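Local coordinates for BSU-2 beta-lactamase (Bacillus subtilis, PDB 6W5E), which probably hydrolyses beta-lactam antibiotics as a class D serine beta-lactamase of a Gram-positive bacterium, an activity associated with antibiotic resistance, at residues M37-E42 with K260-I265; T49-D54 with V239-V244; Y63-A68 with S171-E176; T210-T215 with F230-H235. All coordinates share one frame; numbering follows the deposited sequence. Where two conformers were deposited one is given.

Contact 1: M37-E42 with K260-I265; sequences MNVDDE and KKYGLI
Met37 curls over one face of the Tyr262 ring, a Met-aromatic contact that holds the N-terminal loop of this class D beta-lactamase against the end of helix 248-261. The helix stops there in a Schellman motif, with Gly263 as its C-prime residue. This is the tightly packed part of the contact. Met37 CE lies 3.9 Å from the centroid of the Tyr262 ring and 16° off its normal, a CH-pi contact, while Met37 SD stands farther above that face, 4.9 Å from the same centroid. A bend at the last torsion of Met37 (chi3 61°) turns the methyl back onto the ring. Nearer the backbone, Met37 CG rests 3.9 Å from Tyr262 CE1, so the methionine spans the face from one rim toward the other. Asn38 O sits at the ring edge, near its plane, and beyond the methionine lies the buried Leu52.

The solvent side is built differently, from charge rather than close packing. Lys261 reaches out with an extended chain, and its ammonium joins a salt-bridge network: NZ is 2.9 Å from Asp41 OD1 and also 2.9 Å from Glu42 OE2. The lysine meets Glu42 OE2 on its anti side, 30° out of the carboxylate plane. Asp257 brings a further negative charge close to Glu42, which Lys261, in a long, weak ion pair with Asp257, may help to offset. A water links the two parts, accepting from Lys261 NZ at 2.9 Å and donating to Asn38 O at 3.1 Å.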
# COMPACT_ATOMS: atom_id res chain seq x y z
N MET A 37 -19.51 3.12 -12.58
CA MET A 37 -19.28 4.01 -11.45
C MET A 37 -18.93 5.43 -11.89
O MET A 37 -18.54 5.69 -13.03
CB MET A 37 -18.12 3.52 -10.58
CG MET A 37 -18.20 2.10 -10.13
SD MET A 37 -16.63 1.67 -9.36
CE MET A 37 -16.56 2.82 -7.99
N ASN A 38 -19.02 6.35 -10.93
CA ASN A 38 -18.50 7.70 -11.08
C ASN A 38 -18.02 8.17 -9.72
O ASN A 38 -18.73 8.00 -8.73
CB ASN A 38 -19.58 8.65 -11.60
CG ASN A 38 -19.03 10.00 -11.97
OD1 ASN A 38 -18.79 10.84 -11.11
ND2 ASN A 38 -18.83 10.22 -13.27
N VAL A 39 -16.83 8.77 -9.67
CA VAL A 39 -16.26 9.24 -8.41
C VAL A 39 -15.80 10.70 -8.50
O VAL A 39 -15.03 11.16 -7.65
CB VAL A 39 -15.13 8.32 -7.89
CG1 VAL A 39 -15.63 6.89 -7.73
CG2 VAL A 39 -13.92 8.37 -8.81
N ASP A 40 -16.26 11.42 -9.53
CA ASP A 40 -15.81 12.80 -9.76
C ASP A 40 -15.89 13.63 -8.49
O ASP A 40 -14.98 14.41 -8.18
CB ASP A 40 -16.68 13.49 -10.81
CG ASP A 40 -16.43 13.00 -12.21
OD1 ASP A 40 -15.62 12.07 -12.42
OD2 ASP A 40 -17.08 13.55 -13.12
N ASP A 41 -17.00 13.52 -7.75
CA ASP A 41 -17.18 14.50 -6.67
C ASP A 41 -16.30 14.23 -5.46
O ASP A 41 -16.22 15.09 -4.57
CB ASP A 41 -18.65 14.74 -6.30
CG ASP A 41 -19.32 13.56 -5.64
OD1 ASP A 41 -18.67 12.57 -5.25
OD2 ASP A 41 -20.56 13.63 -5.50
N GLU A 42 -15.61 13.10 -5.41
CA GLU A 42 -14.63 12.87 -4.37
C GLU A 42 -13.34 13.65 -4.62
O GLU A 42 -12.54 13.80 -3.69
CB GLU A 42 -14.27 11.39 -4.30
CG GLU A 42 -15.44 10.48 -3.99
CD GLU A 42 -15.91 10.57 -2.56
OE1 GLU A 42 -15.14 11.02 -1.69
OE2 GLU A 42 -17.05 10.14 -2.30
N LYS A 260 -17.99 2.87 0.55
CA LYS A 260 -19.30 2.93 1.20
C LYS A 260 -20.40 3.28 0.20
O LYS A 260 -21.45 2.63 0.17
CB LYS A 260 -19.27 3.95 2.34
CG LYS A 260 -18.54 3.46 3.59
CD LYS A 260 -18.52 4.53 4.66
CE LYS A 260 -18.02 3.97 5.97
NZ LYS A 260 -17.91 5.01 7.03
N LYS A 261 -20.17 4.30 -0.64
CA LYS A 261 -21.16 4.71 -1.62
C LYS A 261 -21.53 3.58 -2.56
O LYS A 261 -22.66 3.52 -3.04
CB LYS A 261 -20.61 5.85 -2.47
CG LYS A 261 -20.69 7.23 -1.88
CD LYS A 261 -20.08 8.19 -2.90
CE LYS A 261 -20.34 9.62 -2.55
NZ LYS A 261 -19.61 10.47 -3.52
N TYR A 262 -20.58 2.71 -2.88
CA TYR A 262 -20.79 1.64 -3.85
C TYR A 262 -21.03 0.29 -3.19
O TYR A 262 -20.97 -0.74 -3.86
CB TYR A 262 -19.68 1.62 -4.90
CG TYR A 262 -19.89 2.75 -5.88
CD1 TYR A 262 -20.73 2.59 -6.97
CD2 TYR A 262 -19.32 4.01 -5.67
CE1 TYR A 262 -20.98 3.63 -7.85
CE2 TYR A 262 -19.57 5.06 -6.54
CZ TYR A 262 -20.39 4.86 -7.64
OH TYR A 262 -20.64 5.89 -8.51
N GLY A 263 -21.31 0.28 -1.89
CA GLY A 263 -21.84 -0.90 -1.23
C GLY A 263 -20.84 -1.98 -0.91
O GLY A 263 -21.25 -3.11 -0.61
N LEU A 264 -19.54 -1.68 -0.95
CA LEU A 264 -18.52 -2.67 -0.62
C LEU A 264 -18.19 -2.68 0.87
O LEU A 264 -18.01 -3.75 1.47
CB LEU A 264 -17.27 -2.44 -1.47
CG LEU A 264 -17.48 -2.52 -2.99
CD1 LEU A 264 -16.17 -2.37 -3.74
CD2 LEU A 264 -18.19 -3.80 -3.40
N ILE A 265 -18.09 -1.50 1.49
CA ILE A 265 -18.05 -1.40 2.94
C ILE A 265 -19.49 -1.29 3.41
O ILE A 265 -20.20 -0.34 3.06
CB ILE A 265 -17.24 -0.17 3.40
CG1 ILE A 265 -15.76 -0.37 3.10
CG2 ILE A 265 -17.45 0.10 4.90
CD1 ILE A 265 -14.91 0.84 3.41
O HOH W 1 -19.01 9.80 -6.23

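Contact 2: T49-D54 with V239-V244; sequences TFILHD and VFVTNV
Asn243 OD1 is gripped from outside the strand pair by Arg67 NE and Gln72 NE2, and it also lies near Thr49 CG2, the methyl of the residue paired with it. The hydroxyl of Thr49 is turned anti to the backbone N (chi1 -180°) and is hydrogen-bonded to Tyr63 O, which leaves CG2 to pack against Asn243 CB at 3.8 Å. Between the same two residues the backbones bond in both directions, with Thr49 N to Asn243 O at 2.8 Å and Asn243 N to Thr49 O at 3.1 Å. Ile51 with Val241 and His53 with Val239 repeat the exchange. These are the hydrogen-bonded pairs of two antiparallel neighbours in the central sheet of the serine beta-lactamase fold, where strand 48-54, early in the chain, lies beside strand 236-244, late in it. Phe50 with Thr242 and Leu52 with Phe240 form the non-hydrogen-bonded pairs, and here alpha carbons take part: Phe240 CA comes within 3.1 Å of Ile51 O.

On the face of Thr49, Ile51 and His53, the side chains of Ile51 and Val241 run side by side, and helix 172-184 packs on this face. The other face, that of Phe50, Leu52, Phe240 and Thr242, turns toward helix 248-261. Thr242 OG1 lies in the plane of the Phe50 ring, at its edge, 3.2 Å from CD1, while its hydrogen-bonding partner is Thr255 OG1. Leu52 CD1 reaches across to Phe240 CB at 3.9 Å, and the Phe240 ring itself swings away (chi1 59°) to meet Phe227.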
# COMPACT_ATOMS: atom_id res chain seq x y z
N THR A 49 -6.26 10.43 -8.46
CA THR A 49 -6.71 9.32 -9.28
C THR A 49 -7.24 8.21 -8.37
O THR A 49 -6.85 8.09 -7.21
CB THR A 49 -5.58 8.82 -10.20
OG1 THR A 49 -6.04 7.74 -11.01
CG2 THR A 49 -4.39 8.36 -9.39
N PHE A 50 -8.17 7.42 -8.91
CA PHE A 50 -8.74 6.29 -8.20
C PHE A 50 -8.88 5.14 -9.19
O PHE A 50 -9.38 5.34 -10.30
CB PHE A 50 -10.13 6.63 -7.63
CG PHE A 50 -10.84 5.46 -7.01
CD1 PHE A 50 -10.47 4.99 -5.76
CD2 PHE A 50 -11.90 4.85 -7.67
CE1 PHE A 50 -11.13 3.92 -5.19
CE2 PHE A 50 -12.57 3.78 -7.10
CZ PHE A 50 -12.19 3.32 -5.86
N ILE A 51 -8.45 3.95 -8.77
CA ILE A 51 -8.51 2.75 -9.59
C ILE A 51 -9.18 1.65 -8.79
O ILE A 51 -8.82 1.43 -7.63
CB ILE A 51 -7.10 2.29 -10.01
CG1 ILE A 51 -6.35 3.42 -10.71
CG2 ILE A 51 -7.22 1.06 -10.90
CD1 ILE A 51 -4.86 3.30 -10.60
N LEU A 52 -10.16 0.97 -9.39
CA LEU A 52 -10.86 -0.13 -8.74
C LEU A 52 -10.93 -1.30 -9.70
O LEU A 52 -11.47 -1.17 -10.80
CB LEU A 52 -12.26 0.29 -8.28
CG LEU A 52 -12.98 -0.72 -7.38
CD1 LEU A 52 -12.22 -0.90 -6.06
CD2 LEU A 52 -14.42 -0.29 -7.13
N HIS A 53 -10.39 -2.44 -9.28
CA HIS A 53 -10.38 -3.65 -10.09
C HIS A 53 -11.26 -4.72 -9.47
O HIS A 53 -11.06 -5.10 -8.31
CB HIS A 53 -8.96 -4.20 -10.26
CG HIS A 53 -8.90 -5.45 -11.07
ND1 HIS A 53 -8.92 -5.44 -12.45
CD2 HIS A 53 -8.88 -6.76 -10.70
CE1 HIS A 53 -8.89 -6.69 -12.89
NE2 HIS A 53 -8.87 -7.50 -11.85
N ASP A 54 -12.21 -5.22 -10.26
CA ASP A 54 -13.10 -6.33 -9.90
C ASP A 54 -12.37 -7.64 -10.19
O ASP A 54 -12.15 -7.99 -11.35
CB ASP A 54 -14.35 -6.20 -10.76
CG ASP A 54 -15.44 -7.21 -10.42
OD1 ASP A 54 -15.13 -8.33 -9.96
OD2 ASP A 54 -16.62 -6.89 -10.68
N VAL A 239 -9.60 -4.68 -5.84
CA VAL A 239 -8.30 -4.06 -5.58
C VAL A 239 -8.42 -2.57 -5.88
O VAL A 239 -8.99 -2.18 -6.91
CB VAL A 239 -7.20 -4.71 -6.45
CG1 VAL A 239 -5.86 -4.10 -6.12
CG2 VAL A 239 -7.18 -6.24 -6.27
N PHE A 240 -7.89 -1.73 -4.99
CA PHE A 240 -8.00 -0.29 -5.18
C PHE A 240 -6.66 0.41 -4.99
O PHE A 240 -5.79 -0.03 -4.23
CB PHE A 240 -9.05 0.34 -4.24
CG PHE A 240 -8.75 0.12 -2.79
CD1 PHE A 240 -7.83 0.91 -2.12
CD2 PHE A 240 -9.39 -0.90 -2.08
CE1 PHE A 240 -7.52 0.68 -0.78
CE2 PHE A 240 -9.10 -1.12 -0.74
CZ PHE A 240 -8.16 -0.32 -0.10
N VAL A 241 -6.52 1.54 -5.69
CA VAL A 241 -5.41 2.47 -5.52
C VAL A 241 -5.96 3.88 -5.61
O VAL A 241 -6.62 4.24 -6.59
CB VAL A 241 -4.33 2.27 -6.60
CG1 VAL A 241 -3.34 3.42 -6.62
CG2 VAL A 241 -3.59 0.96 -6.38
N THR A 242 -5.68 4.68 -4.59
CA THR A 242 -6.00 6.10 -4.58
C THR A 242 -4.71 6.89 -4.38
O THR A 242 -3.88 6.53 -3.54
CB THR A 242 -6.98 6.43 -3.47
OG1 THR A 242 -8.15 5.63 -3.65
CG2 THR A 242 -7.37 7.91 -3.48
N ASN A 243 -4.54 7.95 -5.17
CA ASN A 243 -3.34 8.77 -5.10
C ASN A 243 -3.75 10.22 -5.29
O ASN A 243 -4.55 10.52 -6.19
CB ASN A 243 -2.34 8.32 -6.18
CG ASN A 243 -1.27 9.34 -6.46
OD1 ASN A 243 -1.42 10.17 -7.36
ND2 ASN A 243 -0.18 9.29 -5.71
N VAL A 244 -3.22 11.12 -4.45
CA VAL A 244 -3.68 12.51 -4.39
C VAL A 244 -2.51 13.45 -4.11
O VAL A 244 -1.48 13.05 -3.54
CB VAL A 244 -4.79 12.73 -3.32
CG1 VAL A 244 -6.07 12.00 -3.69
CG2 VAL A 244 -4.29 12.29 -1.94

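Contact 3: Y63-A68 with S171-E176; sequences YNRKRA and SPLEQE
Ala68 O and Leu173 N form the single hydrogen bond between the two segments, 3.1 Å long with an angle of 160° at the hydrogen. The carbonyl belongs to the end of the short helix 65-68 and the amide to the first turn of helix 172-184, so the last residue of one helix meets the start of the other. Within each segment, hydrogen bonding also organises the helix starts. Ser171 is the N-cap of helix 172-184 and forms a capping box with Glu174: Glu174 N donates to Ser171 OG at 3.0 Å, and Ser171 N donates to Glu174 OE1 at 2.9 Å through the anti lone pair of that oxygen. Asn64 caps helix 65-68 in a simpler way, its OD1 accepting from Arg67 N, which stands well above the plane of the side-chain carbonyl.

Apolar contacts flank the bond. Ala68 CB packs on Leu173 CD1 at 3.9 Å; Leu173 CG, set anti to its carbonyl carbon (chi1 -84°), carries that branch to the alanine. Pro172 CD lies 3.3 Å from Ala68 O, and the ring rests on Thr49 and Ile51 of the central sheet.

Of the charged groups, Arg65 sets out away from the other segment and bends back, bringing NH1 obliquely near Leu173 CD1, while Glu174 turns to a salt bridge with Arg71 and Arg67 to Asn243. Proline lacks an amide hydrogen; Ala68 O therefore serves Leu173 N and Ser171 OG serves Glu174 N, and the helix dipole would probably polarise both acceptors.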
# COMPACT_ATOMS: atom_id res chain seq x y z
N TYR A 63 -10.50 6.51 -12.61
CA TYR A 63 -10.74 7.95 -12.64
C TYR A 63 -9.41 8.68 -12.79
O TYR A 63 -8.48 8.44 -12.02
CB TYR A 63 -11.44 8.42 -11.36
CG TYR A 63 -11.39 9.93 -11.19
CD1 TYR A 63 -12.29 10.76 -11.86
CD2 TYR A 63 -10.41 10.53 -10.40
CE1 TYR A 63 -12.22 12.15 -11.73
CE2 TYR A 63 -10.33 11.91 -10.27
CZ TYR A 63 -11.23 12.71 -10.93
OH TYR A 63 -11.15 14.08 -10.79
N ASN A 64 -9.33 9.56 -13.80
CA ASN A 64 -8.14 10.36 -14.10
C ASN A 64 -7.02 9.49 -14.66
O ASN A 64 -6.04 9.18 -13.97
CB ASN A 64 -7.69 11.21 -12.91
CG ASN A 64 -6.69 12.28 -13.31
OD1 ASN A 64 -6.11 12.23 -14.39
ND2 ASN A 64 -6.47 13.24 -12.42
N ARG A 65 -7.16 9.12 -15.93
CA ARG A 65 -6.22 8.22 -16.57
C ARG A 65 -4.82 8.83 -16.65
O ARG A 65 -3.82 8.12 -16.48
CB ARG A 65 -6.75 7.87 -17.96
CG ARG A 65 -5.79 7.17 -18.88
CD ARG A 65 -5.70 5.69 -18.55
NE ARG A 65 -7.01 5.09 -18.33
CZ ARG A 65 -7.23 3.78 -18.35
NH1 ARG A 65 -6.23 2.94 -18.61
NH2 ARG A 65 -8.44 3.30 -18.13
N LYS A 66 -4.73 10.14 -16.91
CA LYS A 66 -3.42 10.77 -16.99
C LYS A 66 -2.63 10.60 -15.70
O LYS A 66 -1.48 10.15 -15.71
CB LYS A 66 -3.56 12.26 -17.31
CG LYS A 66 -2.22 12.98 -17.37
CD LYS A 66 -2.38 14.45 -17.72
CE LYS A 66 -2.18 14.68 -19.21
NZ LYS A 66 -2.42 16.10 -19.59
N ARG A 67 -3.25 10.94 -14.57
CA ARG A 67 -2.56 10.82 -13.30
C ARG A 67 -2.30 9.36 -12.94
O ARG A 67 -1.28 9.04 -12.33
CB ARG A 67 -3.33 11.54 -12.19
CG ARG A 67 -2.52 11.66 -10.92
CD ARG A 67 -3.16 12.55 -9.88
NE ARG A 67 -2.40 12.45 -8.63
CZ ARG A 67 -1.58 13.39 -8.17
NH1 ARG A 67 -1.41 14.53 -8.83
NH2 ARG A 67 -0.94 13.19 -7.04
N ALA A 68 -3.21 8.46 -13.34
CA ALA A 68 -3.02 7.04 -13.06
C ALA A 68 -1.76 6.50 -13.71
O ALA A 68 -1.19 5.52 -13.21
CB ALA A 68 -4.24 6.25 -13.53
N SER A 171 3.75 4.12 -10.89
CA SER A 171 2.48 4.78 -11.19
C SER A 171 1.35 4.12 -10.42
O SER A 171 1.46 2.96 -9.99
CB SER A 171 2.19 4.71 -12.69
OG SER A 171 1.72 3.42 -13.04
N PRO A 172 0.24 4.83 -10.22
CA PRO A 172 -0.92 4.19 -9.59
C PRO A 172 -1.38 2.92 -10.30
O PRO A 172 -1.72 1.94 -9.64
CB PRO A 172 -1.97 5.31 -9.58
CG PRO A 172 -1.14 6.55 -9.43
CD PRO A 172 0.10 6.30 -10.27
N LEU A 173 -1.34 2.90 -11.64
CA LEU A 173 -1.71 1.68 -12.36
C LEU A 173 -0.71 0.56 -12.10
O LEU A 173 -1.11 -0.61 -11.98
CB LEU A 173 -1.86 1.97 -13.85
CG LEU A 173 -3.24 2.52 -14.22
CD1 LEU A 173 -3.26 3.12 -15.62
CD2 LEU A 173 -4.31 1.43 -14.06
N GLU A 174 0.58 0.89 -12.00
CA GLU A 174 1.58 -0.14 -11.68
C GLU A 174 1.38 -0.67 -10.26
O GLU A 174 1.58 -1.87 -10.01
CB GLU A 174 2.99 0.42 -11.86
CG GLU A 174 3.41 0.59 -13.32
CD GLU A 174 4.74 1.30 -13.50
OE1 GLU A 174 5.03 2.25 -12.74
OE2 GLU A 174 5.49 0.90 -14.42
N GLN A 175 1.00 0.20 -9.33
CA GLN A 175 0.64 -0.27 -7.99
C GLN A 175 -0.54 -1.23 -8.04
O GLN A 175 -0.53 -2.26 -7.36
CB GLN A 175 0.31 0.92 -7.09
CG GLN A 175 1.53 1.72 -6.63
CD GLN A 175 1.79 1.59 -5.13
OE1 GLN A 175 1.58 0.53 -4.55
NE2 GLN A 175 2.25 2.66 -4.52
N GLU A 176 -1.56 -0.91 -8.85
CA GLU A 176 -2.71 -1.81 -8.98
C GLU A 176 -2.27 -3.18 -9.48
O GLU A 176 -2.74 -4.21 -8.98
CB GLU A 176 -3.76 -1.23 -9.93
CG GLU A 176 -5.08 -2.04 -9.96
CD GLU A 176 -5.01 -3.38 -10.73
OE1 GLU A 176 -4.19 -3.50 -11.66
OE2 GLU A 176 -5.78 -4.32 -10.41

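Contact 4: T210-T215 with F230-H235; sequences TLYGKT and FIKTEH
Strand segments 210-215 and 230-233 run antiparallel, at 170° with their axes 4.9 Å apart at closest approach, as the two arms of a beta hairpin within the central sheet. Thr210 and Lys232 exchange two backbone hydrogen bonds, and so do Tyr212 and Phe230. The latter pair is uneven: Tyr212 N approaches Phe230 O almost straight on at 2.9 Å, whereas Phe230 N comes to Tyr212 O from above the carbonyl plane.

On the face they share, the Tyr212 and Phe230 rings meet obliquely, planes at 50°, with centroids 5.2 Å apart. The first torsion of Phe230 (chi1 27°) is far from a staggered value and swings CE1 to 3.6 Å from Tyr212 CG. Lys232, bent at chi3, brings CE within 3.4 Å of Tyr212 OH, at the edge of that ring; the bond from NZ to the same oxygen is weak. On the opposite face Leu211 CD1 packs on Ile231 CB.

Farther along, Lys214 and Thr215 begin what is probably the Lys-Thr-Gly motif of the active site in this family, and Lys214 NZ donates to Thr215 O and is hydrogen-bonded to Ser124 OG. The chemistry implies that paired backbone bonds set the register, while the exposed ammonium of Lys232 adds little polar hold.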
# COMPACT_ATOMS: atom_id res chain seq x y z
N THR A 210 -13.89 -7.35 4.72
CA THR A 210 -12.60 -7.05 5.32
C THR A 210 -11.89 -6.04 4.43
O THR A 210 -11.74 -6.28 3.23
CB THR A 210 -11.72 -8.30 5.50
OG1 THR A 210 -12.43 -9.28 6.26
CG2 THR A 210 -10.43 -7.96 6.23
N LEU A 211 -11.48 -4.92 5.02
CA LEU A 211 -10.76 -3.88 4.29
C LEU A 211 -9.27 -4.02 4.60
O LEU A 211 -8.88 -4.01 5.78
CB LEU A 211 -11.26 -2.49 4.69
CG LEU A 211 -10.49 -1.32 4.08
CD1 LEU A 211 -10.66 -1.29 2.57
CD2 LEU A 211 -10.95 -0.01 4.70
N TYR A 212 -8.46 -4.15 3.56
CA TYR A 212 -7.01 -4.22 3.67
C TYR A 212 -6.43 -2.99 2.99
O TYR A 212 -6.85 -2.62 1.89
CB TYR A 212 -6.45 -5.43 2.92
CG TYR A 212 -7.01 -6.78 3.32
CD1 TYR A 212 -8.22 -7.23 2.82
CD2 TYR A 212 -6.29 -7.62 4.15
CE1 TYR A 212 -8.72 -8.49 3.17
CE2 TYR A 212 -6.77 -8.88 4.49
CZ TYR A 212 -7.98 -9.30 4.01
OH TYR A 212 -8.46 -10.55 4.36
N GLY A 213 -5.43 -2.36 3.62
CA GLY A 213 -4.86 -1.22 2.93
C GLY A 213 -3.64 -0.67 3.64
O GLY A 213 -3.37 -0.98 4.80
N LYS A 214 -2.92 0.17 2.90
CA LYS A 214 -1.74 0.85 3.41
C LYS A 214 -1.74 2.29 2.91
O LYS A 214 -1.87 2.52 1.71
CB LYS A 214 -0.46 0.14 2.95
CG LYS A 214 0.82 0.75 3.51
CD LYS A 214 0.90 0.59 5.02
CE LYS A 214 1.98 1.47 5.64
NZ LYS A 214 1.43 2.83 5.94
N THR A 215 -1.58 3.25 3.83
CA THR A 215 -1.42 4.65 3.47
C THR A 215 0.04 4.96 3.13
O THR A 215 0.97 4.23 3.49
CB THR A 215 -1.84 5.55 4.63
OG1 THR A 215 -1.11 5.18 5.80
CG2 THR A 215 -3.33 5.46 4.90
N PHE A 230 -7.03 -3.73 -0.90
CA PHE A 230 -8.10 -4.52 -1.48
C PHE A 230 -9.17 -4.72 -0.43
O PHE A 230 -8.94 -4.55 0.77
CB PHE A 230 -7.62 -5.84 -2.10
CG PHE A 230 -6.37 -6.40 -1.48
CD1 PHE A 230 -6.40 -7.07 -0.27
CD2 PHE A 230 -5.15 -6.26 -2.13
CE1 PHE A 230 -5.24 -7.58 0.28
CE2 PHE A 230 -3.99 -6.78 -1.58
CZ PHE A 230 -4.04 -7.44 -0.37
N ILE A 231 -10.37 -5.07 -0.89
CA ILE A 231 -11.49 -5.31 0.00
C ILE A 231 -12.14 -6.63 -0.37
O ILE A 231 -12.40 -6.90 -1.55
CB ILE A 231 -12.51 -4.15 0.01
CG1 ILE A 231 -13.68 -4.48 0.94
CG2 ILE A 231 -13.01 -3.79 -1.41
CD1 ILE A 231 -14.48 -3.28 1.36
N LYS A 232 -12.38 -7.47 0.63
CA LYS A 232 -13.07 -8.74 0.44
C LYS A 232 -14.50 -8.55 0.92
O LYS A 232 -14.72 -8.07 2.03
CB LYS A 232 -12.36 -9.82 1.26
CG LYS A 232 -13.10 -11.15 1.29
CD LYS A 232 -12.26 -12.27 1.90
CE LYS A 232 -11.31 -11.77 3.00
NZ LYS A 232 -10.99 -12.82 4.02
N THR A 233 -15.45 -8.88 0.06
CA THR A 233 -16.87 -8.83 0.40
C THR A 233 -17.50 -10.20 0.18
O THR A 233 -16.85 -11.14 -0.29
CB THR A 233 -17.64 -7.78 -0.42
OG1 THR A 233 -17.95 -8.31 -1.72
CG2 THR A 233 -16.83 -6.49 -0.57
N GLU A 234 -18.79 -10.29 0.48
CA GLU A 234 -19.54 -11.51 0.20
C GLU A 234 -19.93 -11.64 -1.26
O GLU A 234 -20.54 -12.64 -1.64
CB GLU A 234 -20.77 -11.59 1.11
CG GLU A 234 -20.39 -11.81 2.57
CD GLU A 234 -21.54 -11.58 3.52
OE1 GLU A 234 -22.67 -11.32 3.06
OE2 GLU A 234 -21.33 -11.68 4.75
N HIS A 235 -19.59 -10.66 -2.09
CA HIS A 235 -19.92 -10.65 -3.50
C HIS A 235 -18.70 -10.29 -4.33
O HIS A 235 -18.78 -9.53 -5.30
CB HIS A 235 -21.10 -9.74 -3.78
CG HIS A 235 -22.35 -10.15 -3.06
ND1 HIS A 235 -22.74 -9.59 -1.86
CD2 HIS A 235 -23.27 -11.11 -3.34
CE1 HIS A 235 -23.86 -10.16 -1.45
NE2 HIS A 235 -24.20 -11.09 -2.33

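From the N terminus, loop 37-42 meets the C-terminal end of helix 248-261, so contact 1 closes the longest loop and encloses the other three. Strand 48-54 then pairs with strand 236-244 in contact 2, within that loop. Inside contact 2 lie contact 3, which joins helix 65-68 to helix 172-184, and contact 4, the later hairpin; these two follow in series and do not cross. Contacts 1 and 2 each touch all the others, contact 2 meeting contact 3 through His53 and Glu176 and contact 4 through Phe240 and Leu211; contacts 3 and 4 do not touch. Together they tie the N-terminal loop, the end of helix 248-261 and the start of helix 172-184 to one sheet.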